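Local coordinates for foldase protein PrsA (Bacillus subtilis, PDB 4WO7) that assists the folding of secreted proteins outside the cell after their translocation and has peptidyl-prolyl cis-trans isomerase activity, at residues E114-K119 with L165-K170; G118-S123 with K180-L185; L185-V190 with T206-K211. All coordinates share one frame; numbering follows the deposited sequence.

Three contacts near one end of a four-stranded antiparallel sheet illustrate how a small domain of parvulin type is held together by loops and helix ends as well as by strand pairing. Interactions 1 and 2 start from the same part of the chain, sharing G118 and K119, and lie about 9 Å apart between centres. Interaction 3 follows them along the chain, takes over L185 from interaction 2, and sits about 7 Å from it and 12 Å from interaction 1. Strand 119-127 runs between strands 164-169 and 200-207. The entry loop, the end of helix 176-183 and the following turn all converge on one end of the isomerase domain.

Interaction 1 (E114-K119 with L165-K170); sequences EGLKGK and LGWFAK
L116 lies over one face of the W167 indole, the two side chains crossing at about a right angle. This is a CH-pi contact: L116 CD1 is 4.0 Å from the centroid of the five-membered ring and only 16° off its normal. The second methyl reaches further across the ring system, with L116 CD2 4.0 Å from W167 CE2. W167 CG stands anti to its own carbonyl carbon (chi1 -65°), which turns the indole toward the loop.

A different part of the indole meets backbone. The carbonyl of K119 is at the ring's edge, near its plane, where K119 O comes 3.6 Å from W167 CZ3. With a glycine at W167, L116 would probably lose the surface it lies on and be freer to turn, and the K119 carbonyl would lose the ring edge beside it.

This pairing belongs to the parvulin-type (PpiC) fold, in which the loop after helix 106-113 enters strand 119-127 beside the outer strand 164-169. Beyond the ring, W167 NE1 makes a weak hydrogen bond to E222, on helix 216-228, and M215 touches both W167 and L116.

The remaining packing involves the K119 chain and the backbone around A169. K119 runs extended beyond CG, and K119 CG rests 3.4 Å from F168 C and 3.7 Å from A169 CB, while G118 O approaches A169 CA at 4.0 Å.

The hydrogen bonds that shape the loop are internal to 114-119. A type II turn from L116 to K119 is closed by K119 N donating to L116 O at 3.1 Å, with G118 at the positive-phi corner. The extended chain carries K119 NZ to G115 O, a weak hydrogen bond of 3.3 Å on a poorly ordered side chain.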
loop_
_atom_site.group_PDB
_atom_site.type_symbol
_atom_site.label_atom_id
_atom_site.label_comp_id
_atom_site.label_asym_id
_atom_site.label_seq_id
_atom_site.Cartn_x
_atom_site.Cartn_y
_atom_site.Cartn_z
ATOM N N GLU A 114 2.163 -11.890 -29.588
ATOM C CA GLU A 114 0.986 -12.694 -29.276
ATOM C C GLU A 114 0.463 -12.235 -27.914
ATOM O O GLU A 114 1.074 -12.494 -26.881
ATOM C CB GLU A 114 1.319 -14.185 -29.302
ATOM C CG GLU A 114 2.262 -14.641 -28.206
ATOM C CD GLU A 114 3.059 -15.878 -28.582
ATOM O OE1 GLU A 114 2.833 -16.434 -29.679
ATOM O OE2 GLU A 114 3.917 -16.296 -27.775
ATOM N N GLY A 115 -0.681 -11.568 -27.914
ATOM C CA GLY A 115 -1.191 -10.921 -26.722
ATOM C C GLY A 115 -1.566 -9.520 -27.164
ATOM O O GLY A 115 -2.323 -8.811 -26.505
ATOM N N LEU A 116 -0.984 -9.122 -28.292
ATOM C CA LEU A 116 -1.381 -7.931 -29.030
ATOM C C LEU A 116 -2.474 -8.296 -30.063
ATOM O O LEU A 116 -2.926 -7.450 -30.838
ATOM C CB LEU A 116 -0.146 -7.304 -29.700
ATOM C CG LEU A 116 0.289 -5.877 -29.328
ATOM C CD1 LEU A 116 0.252 -5.605 -27.818
ATOM C CD2 LEU A 116 1.698 -5.601 -29.859
ATOM N N LYS A 117 -2.842 -9.577 -30.097
ATOM C CA LYS A 117 -3.875 -10.103 -31.003
ATOM C C LYS A 117 -5.263 -9.531 -30.757
ATOM O O LYS A 117 -5.812 -9.607 -29.655
ATOM C CB LYS A 117 -3.921 -11.632 -30.925
ATOM C CG LYS A 117 -4.793 -12.308 -31.995
ATOM C CD LYS A 117 -4.861 -13.825 -31.780
ATOM C CE LYS A 117 -5.814 -14.528 -32.751
ATOM N NZ LYS A 117 -5.346 -14.455 -34.165
ATOM N N GLY A 118 -5.822 -8.973 -31.820
ATOM C CA GLY A 118 -7.140 -8.380 -31.783
ATOM C C GLY A 118 -7.114 -7.049 -31.065
ATOM O O GLY A 118 -8.160 -6.516 -30.700
ATOM N N LYS A 119 -5.910 -6.515 -30.871
ATOM C CA LYS A 119 -5.709 -5.244 -30.184
ATOM C C LYS A 119 -5.320 -4.080 -31.099
ATOM O O LYS A 119 -4.758 -4.279 -32.180
ATOM C CB LYS A 119 -4.651 -5.463 -29.102
ATOM C CG LYS A 119 -5.221 -5.690 -27.728
ATOM C CD LYS A 119 -4.086 -6.051 -26.748
ATOM C CE LYS A 119 -4.548 -6.015 -25.284
ATOM N NZ LYS A 119 -3.554 -6.650 -24.373
ATOM N N LEU A 165 -3.164 6.150 -25.195
ATOM C CA LEU A 165 -3.773 5.163 -24.304
ATOM C C LEU A 165 -3.058 3.812 -24.349
ATOM O O LEU A 165 -3.403 2.894 -23.603
ATOM C CB LEU A 165 -5.245 4.970 -24.673
ATOM C CG LEU A 165 -6.137 6.165 -24.352
ATOM C CD1 LEU A 165 -7.461 6.041 -25.083
ATOM C CD2 LEU A 165 -6.355 6.255 -22.852
ATOM N N GLY A 166 -2.060 3.687 -25.217
ATOM C CA GLY A 166 -1.391 2.412 -25.393
ATOM C C GLY A 166 -2.324 1.416 -26.070
ATOM O O GLY A 166 -3.330 1.806 -26.664
ATOM N N TRP A 167 -1.992 0.130 -25.982
ATOM C CA TRP A 167 -2.785 -0.924 -26.620
ATOM C C TRP A 167 -3.973 -1.344 -25.768
ATOM O O TRP A 167 -3.928 -1.267 -24.541
ATOM C CB TRP A 167 -1.924 -2.157 -26.897
ATOM C CG TRP A 167 -0.832 -1.927 -27.898
ATOM C CD1 TRP A 167 0.438 -1.490 -27.647
ATOM C CD2 TRP A 167 -0.910 -2.134 -29.315
ATOM N NE1 TRP A 167 1.151 -1.403 -28.820
ATOM C CE2 TRP A 167 0.345 -1.797 -29.859
ATOM C CE3 TRP A 167 -1.921 -2.568 -30.178
ATOM C CZ2 TRP A 167 0.618 -1.882 -31.222
ATOM C CZ3 TRP A 167 -1.646 -2.653 -31.531
ATOM C CH2 TRP A 167 -0.390 -2.312 -32.039
ATOM N N PHE A 168 -5.038 -1.785 -26.431
ATOM C CA PHE A 168 -6.220 -2.288 -25.743
ATOM C C PHE A 168 -7.103 -3.054 -26.721
ATOM O O PHE A 168 -7.130 -2.736 -27.911
ATOM C CB PHE A 168 -7.003 -1.132 -25.138
ATOM C CG PHE A 168 -7.525 -0.174 -26.168
ATOM C CD1 PHE A 168 -6.694 0.780 -26.742
ATOM C CD2 PHE A 168 -8.846 -0.235 -26.570
ATOM C CE1 PHE A 168 -7.181 1.656 -27.700
ATOM C CE2 PHE A 168 -9.337 0.639 -27.524
ATOM C CZ PHE A 168 -8.505 1.582 -28.089
ATOM N N ALA A 169 -7.834 -4.050 -26.227
ATOM C CA ALA A 169 -8.727 -4.822 -27.086
ATOM C C ALA A 169 -10.131 -4.224 -27.040
ATOM O O ALA A 169 -10.391 -3.296 -26.275
ATOM C CB ALA A 169 -8.744 -6.278 -26.658
ATOM N N LYS A 170 -11.033 -4.766 -27.852
ATOM C CA LYS A 170 -12.390 -4.235 -27.981
ATOM C C LYS A 170 -13.316 -4.718 -26.884
ATOM O O LYS A 170 -14.284 -4.054 -26.517
ATOM C CB LYS A 170 -12.979 -4.643 -29.330
ATOM C CG LYS A 170 -14.230 -3.878 -29.716
ATOM C CD LYS A 170 -14.657 -4.162 -31.155
ATOM C CE LYS A 170 -15.310 -5.533 -31.336
ATOM N NZ LYS A 170 -15.807 -5.722 -32.734
#

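Interaction 2 (G118-S123 with K180-L185); sequences GKIRAS and KAAFKL
I120 presses its branches against one face of the F183 ring, the two side chains meeting at a slant. I120 CG1 makes a CH-pi contact, 3.8 Å from the ring centroid and 21° off the normal, displaced toward the rim. The ethyl branch continues over the ring, with CD1 above its middle, and the same I120 CD1 also touches the helix at A182 CB, 4.2 Å away. I120 CG2 is on the same side but beyond the rim, 3.6 Å from F183 CE2. Because CG1 sits between the backbone N and the carbonyl carbon (chi1 67°), while CG2 is anti to the carbonyl carbon, both branches can meet the phenyl group together.

At the ring's edge the partner is polar: G118 O lies near the ring plane, 3.5 Å from F183 CE2.

In the next shell, A182 O receives a backbone hydrogen bond from L185 N at 3.1 Å, which shapes the chain as it leaves the helix. On the strand side, I120 is backbone hydrogen-bonded to F168, whose side chain touches both I120 and A182, and K170 packs on F183. This is helix-on-sheet packing within the parvulin-type (PpiC) domain: the C-terminal part of helix 176-183 packs on I120 of strand 119-127, flanked by strand 164-169, while L185 reaches I203 of strand 200-207.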
loop_
_atom_site.group_PDB
_atom_site.type_symbol
_atom_site.label_atom_id
_atom_site.label_comp_id
_atom_site.label_asym_id
_atom_site.label_seq_id
_atom_site.Cartn_x
_atom_site.Cartn_y
_atom_site.Cartn_z
ATOM N N GLY A 118 -5.822 -8.973 -31.820
ATOM C CA GLY A 118 -7.140 -8.380 -31.783
ATOM C C GLY A 118 -7.114 -7.049 -31.065
ATOM O O GLY A 118 -8.160 -6.516 -30.700
ATOM N N LYS A 119 -5.910 -6.515 -30.871
ATOM C CA LYS A 119 -5.709 -5.244 -30.184
ATOM C C LYS A 119 -5.320 -4.080 -31.099
ATOM O O LYS A 119 -4.758 -4.279 -32.180
ATOM C CB LYS A 119 -4.651 -5.463 -29.102
ATOM C CG LYS A 119 -5.221 -5.690 -27.728
ATOM C CD LYS A 119 -4.086 -6.051 -26.748
ATOM C CE LYS A 119 -4.548 -6.015 -25.284
ATOM N NZ LYS A 119 -3.554 -6.650 -24.373
ATOM N N ILE A 120 -5.641 -2.866 -30.652
ATOM C CA ILE A 120 -5.291 -1.642 -31.375
ATOM C C ILE A 120 -4.716 -0.622 -30.400
ATOM O O ILE A 120 -4.923 -0.723 -29.189
ATOM C CB ILE A 120 -6.513 -1.004 -32.102
ATOM C CG1 ILE A 120 -7.551 -0.463 -31.107
ATOM C CG2 ILE A 120 -7.105 -1.962 -33.139
ATOM C CD1 ILE A 120 -8.460 0.611 -31.682
ATOM N N ARG A 121 -3.978 0.339 -30.938
ATOM C CA ARG A 121 -3.454 1.457 -30.163
ATOM C C ARG A 121 -4.160 2.755 -30.561
ATOM O O ARG A 121 -4.410 2.985 -31.743
ATOM C CB ARG A 121 -1.944 1.542 -30.360
ATOM C CG ARG A 121 -1.234 2.430 -29.377
ATOM C CD ARG A 121 0.209 2.627 -29.781
ATOM N NE ARG A 121 0.901 3.530 -28.868
ATOM C CZ ARG A 121 1.654 3.154 -27.840
ATOM N NH1 ARG A 121 1.821 1.872 -27.541
ATOM N NH2 ARG A 121 2.233 4.079 -27.089
ATOM N N ALA A 122 -4.470 3.603 -29.579
ATOM C CA ALA A 122 -5.201 4.847 -29.842
ATOM C C ALA A 122 -4.918 5.958 -28.825
ATOM O O ALA A 122 -4.550 5.697 -27.679
ATOM C CB ALA A 122 -6.690 4.565 -29.882
ATOM N N SER A 123 -5.084 7.200 -29.271
ATOM C CA SER A 123 -5.047 8.366 -28.392
ATOM C C SER A 123 -6.436 8.976 -28.267
ATOM O O SER A 123 -7.274 8.789 -29.148
ATOM C CB SER A 123 -4.075 9.418 -28.919
ATOM O OG SER A 123 -2.784 8.879 -29.101
ATOM N N LYS A 180 -15.753 0.490 -28.776
ATOM C CA LYS A 180 -16.535 0.145 -29.954
ATOM C C LYS A 180 -16.294 1.210 -31.013
ATOM O O LYS A 180 -16.049 0.905 -32.181
ATOM C CB LYS A 180 -18.015 0.058 -29.592
ATOM C CG LYS A 180 -18.389 -1.244 -28.908
ATOM C CD LYS A 180 -19.864 -1.297 -28.561
ATOM C CE LYS A 180 -20.242 -2.645 -27.981
ATOM N NZ LYS A 180 -21.681 -2.696 -27.619
ATOM N N ALA A 181 -16.356 2.466 -30.581
ATOM C CA ALA A 181 -16.111 3.608 -31.452
ATOM C C ALA A 181 -14.668 3.655 -31.940
ATOM O O ALA A 181 -14.404 4.048 -33.076
ATOM C CB ALA A 181 -16.451 4.896 -30.722
ATOM N N ALA A 182 -13.737 3.258 -31.082
ATOM C CA ALA A 182 -12.324 3.326 -31.427
ATOM C C ALA A 182 -12.026 2.251 -32.457
ATOM O O ALA A 182 -11.294 2.483 -33.419
ATOM C CB ALA A 182 -11.449 3.155 -30.196
ATOM N N PHE A 183 -12.583 1.064 -32.237
ATOM C CA PHE A 183 -12.350 -0.062 -33.125
ATOM C C PHE A 183 -13.050 0.104 -34.466
ATOM O O PHE A 183 -12.668 -0.532 -35.444
ATOM C CB PHE A 183 -12.790 -1.350 -32.444
ATOM C CG PHE A 183 -11.694 -2.017 -31.684
ATOM C CD1 PHE A 183 -11.418 -1.670 -30.373
ATOM C CD2 PHE A 183 -10.914 -2.975 -32.296
ATOM C CE1 PHE A 183 -10.393 -2.284 -29.685
ATOM C CE2 PHE A 183 -9.893 -3.591 -31.617
ATOM C CZ PHE A 183 -9.631 -3.249 -30.309
ATOM N N LYS A 184 -14.073 0.952 -34.506
ATOM C CA LYS A 184 -14.755 1.285 -35.755
ATOM C C LYS A 184 -13.904 2.175 -36.659
ATOM O O LYS A 184 -14.216 2.353 -37.838
ATOM C CB LYS A 184 -16.101 1.959 -35.477
ATOM C CG LYS A 184 -17.239 1.003 -35.180
ATOM C CD LYS A 184 -18.386 1.713 -34.477
ATOM C CE LYS A 184 -19.168 2.625 -35.420
ATOM N NZ LYS A 184 -20.010 1.937 -36.434
ATOM N N LEU A 185 -12.824 2.722 -36.113
ATOM C CA LEU A 185 -12.016 3.690 -36.847
ATOM C C LEU A 185 -11.035 3.001 -37.791
ATOM O O LEU A 185 -10.768 1.804 -37.668
ATOM C CB LEU A 185 -11.248 4.593 -35.877
ATOM C CG LEU A 185 -12.074 5.614 -35.094
ATOM C CD1 LEU A 185 -11.223 6.239 -34.003
ATOM C CD2 LEU A 185 -12.629 6.689 -36.019
#

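Interaction 3 (L185-V190 with T206-K211); sequences LKTGEV and TEERGK
T187 meets the chain at T206-E208 with both of its branches. The methyl does the van der Waals packing, against the T206 carbonyl oxygen and E207 CA: T187 CG2 lies 3.3 Å from T206 O and 3.6 Å from E207 CA, so it is laid against the backbone of the departing strand. The hydroxyl faces further along the chain, where T187 OG1 is 3.3 Å from E208 CG. One chi1 setting accounts for this division of labour: at -61° the methyl is anti to the backbone N and the hydroxyl anti to the carbonyl carbon. On the other side of the contact, T206 and E207 direct their CB atoms away from the loop and offer it mainly backbone.

Hydrogen bonding serves chiefly to shape the loop itself. A type II beta turn runs from K186 to E189, closed by E189 N donating to K186 O at 3.0 Å. G188 takes its third position with positive phi, where a CB would collide with the carbonyl O of T187. The turn is braced a second time by a side chain, K186 N donating to E189 OE1 at 3.2 Å with an angle of 150° at the hydrogen. This N-H approaches the carboxylate from its anti side, 26° out of plane.

Backbone hydrogen bonds of G188 and E189 with K205 tie the turn to strand 200-207 just before the contact. T206, for its part, is hydrogen-bonded through OG1 to the carbonyl of R121 on strand 119-127. Within the parvulin-type (PpiC) domain this is structural packing of a loop turn on a strand: the loop leaving helix 176-183 folds back on the end of strand 200-207, at the surface, before running on to strand 194-195.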
loop_
_atom_site.group_PDB
_atom_site.type_symbol
_atom_site.label_atom_id
_atom_site.label_comp_id
_atom_site.label_asym_id
_atom_site.label_seq_id
_atom_site.Cartn_x
_atom_site.Cartn_y
_atom_site.Cartn_z
ATOM N N LEU A 185 -12.824 2.722 -36.113
ATOM C CA LEU A 185 -12.016 3.690 -36.847
ATOM C C LEU A 185 -11.035 3.001 -37.791
ATOM O O LEU A 185 -10.768 1.804 -37.668
ATOM C CB LEU A 185 -11.248 4.593 -35.877
ATOM C CG LEU A 185 -12.074 5.614 -35.094
ATOM C CD1 LEU A 185 -11.223 6.239 -34.003
ATOM C CD2 LEU A 185 -12.629 6.689 -36.019
ATOM N N LYS A 186 -10.498 3.777 -38.730
ATOM C CA LYS A 186 -9.444 3.308 -39.621
ATOM C C LYS A 186 -8.133 3.839 -39.056
ATOM O O LYS A 186 -8.143 4.786 -38.274
ATOM C CB LYS A 186 -9.683 3.817 -41.050
ATOM C CG LYS A 186 -9.119 2.949 -42.165
ATOM C CD LYS A 186 -10.228 2.480 -43.110
ATOM C CE LYS A 186 -9.682 1.683 -44.290
ATOM N NZ LYS A 186 -10.764 1.175 -45.183
ATOM N N THR A 187 -7.007 3.256 -39.451
ATOM C CA THR A 187 -5.722 3.688 -38.901
ATOM C C THR A 187 -5.332 5.080 -39.373
ATOM O O THR A 187 -5.269 5.351 -40.573
ATOM C CB THR A 187 -4.593 2.711 -39.244
ATOM O OG1 THR A 187 -4.893 1.426 -38.691
ATOM C CG2 THR A 187 -3.278 3.201 -38.654
ATOM N N GLY A 188 -5.079 5.958 -38.407
ATOM C CA GLY A 188 -4.713 7.329 -38.690
ATOM C C GLY A 188 -5.927 8.223 -38.594
ATOM O O GLY A 188 -5.801 9.437 -38.448
ATOM N N GLU A 189 -7.111 7.621 -38.668
ATOM C CA GLU A 189 -8.351 8.386 -38.678
ATOM C C GLU A 189 -8.711 8.911 -37.290
ATOM O O GLU A 189 -8.493 8.240 -36.282
ATOM C CB GLU A 189 -9.510 7.556 -39.223
ATOM C CG GLU A 189 -10.739 8.403 -39.510
ATOM C CD GLU A 189 -11.927 7.578 -39.944
ATOM O OE1 GLU A 189 -11.777 6.348 -40.105
ATOM O OE2 GLU A 189 -13.014 8.165 -40.132
ATOM N N VAL A 190 -9.264 10.119 -37.262
ATOM C CA VAL A 190 -9.709 10.749 -36.029
ATOM C C VAL A 190 -11.230 10.825 -36.030
ATOM O O VAL A 190 -11.851 11.089 -37.059
ATOM C CB VAL A 190 -9.108 12.161 -35.850
ATOM C CG1 VAL A 190 -9.399 13.029 -37.062
ATOM C CG2 VAL A 190 -9.617 12.808 -34.556
ATOM N N THR A 206 -4.204 4.885 -33.746
ATOM C CA THR A 206 -2.828 5.144 -34.153
ATOM C C THR A 206 -2.285 4.092 -35.093
ATOM O O THR A 206 -1.632 4.415 -36.084
ATOM C CB THR A 206 -1.866 5.173 -32.955
ATOM O OG1 THR A 206 -1.966 3.938 -32.246
ATOM C CG2 THR A 206 -2.184 6.311 -32.018
ATOM N N GLU A 207 -2.595 2.834 -34.822
ATOM C CA GLU A 207 -2.035 1.768 -35.629
ATOM C C GLU A 207 -2.806 0.475 -35.468
ATOM O O GLU A 207 -3.345 0.184 -34.395
ATOM C CB GLU A 207 -0.548 1.560 -35.294
ATOM C CG GLU A 207 -0.197 1.203 -33.841
ATOM C CD GLU A 207 1.225 0.654 -33.704
ATOM O OE1 GLU A 207 1.711 -0.003 -34.651
ATOM O OE2 GLU A 207 1.863 0.884 -32.650
ATOM N N GLU A 208 -2.838 -0.297 -36.549
ATOM C CA GLU A 208 -3.273 -1.672 -36.468
ATOM C C GLU A 208 -2.062 -2.489 -36.096
ATOM O O GLU A 208 -0.914 -2.043 -36.166
ATOM C CB GLU A 208 -3.872 -2.200 -37.769
ATOM C CG GLU A 208 -5.275 -1.750 -38.065
ATOM C CD GLU A 208 -5.760 -2.310 -39.379
ATOM O OE1 GLU A 208 -4.960 -2.993 -40.053
ATOM O OE2 GLU A 208 -6.932 -2.082 -39.737
ATOM N N ARG A 209 -2.368 -3.691 -35.667
ATOM C CA ARG A 209 -1.418 -4.630 -35.125
ATOM C C ARG A 209 -0.470 -5.425 -36.026
ATOM O O ARG A 209 0.581 -5.824 -35.573
ATOM C CB ARG A 209 -2.238 -5.626 -34.336
ATOM C CG ARG A 209 -1.453 -6.464 -33.432
ATOM C CD ARG A 209 -1.566 -7.878 -33.869
ATOM N NE ARG A 209 -0.446 -8.618 -33.337
ATOM C CZ ARG A 209 -0.524 -9.852 -32.865
ATOM N NH1 ARG A 209 -1.669 -10.515 -32.855
ATOM N NH2 ARG A 209 0.559 -10.411 -32.395
ATOM N N GLY A 210 -0.834 -5.669 -37.275
ATOM C CA GLY A 210 -0.378 -6.861 -37.979
ATOM C C GLY A 210 0.891 -7.630 -37.591
ATOM O O GLY A 210 0.951 -8.299 -36.559
ATOM N N LYS A 211 1.892 -7.555 -38.462
ATOM C CA LYS A 211 2.919 -8.597 -38.586
ATOM C C LYS A 211 4.174 -8.569 -37.694
ATOM O O LYS A 211 4.741 -7.516 -37.441
ATOM C CB LYS A 211 3.366 -8.598 -40.046
ATOM C CG LYS A 211 3.140 -9.911 -40.748
ATOM C CD LYS A 211 3.447 -9.807 -42.227
ATOM C CE LYS A 211 2.260 -10.255 -43.062
ATOM N NZ LYS A 211 2.603 -10.332 -44.505
#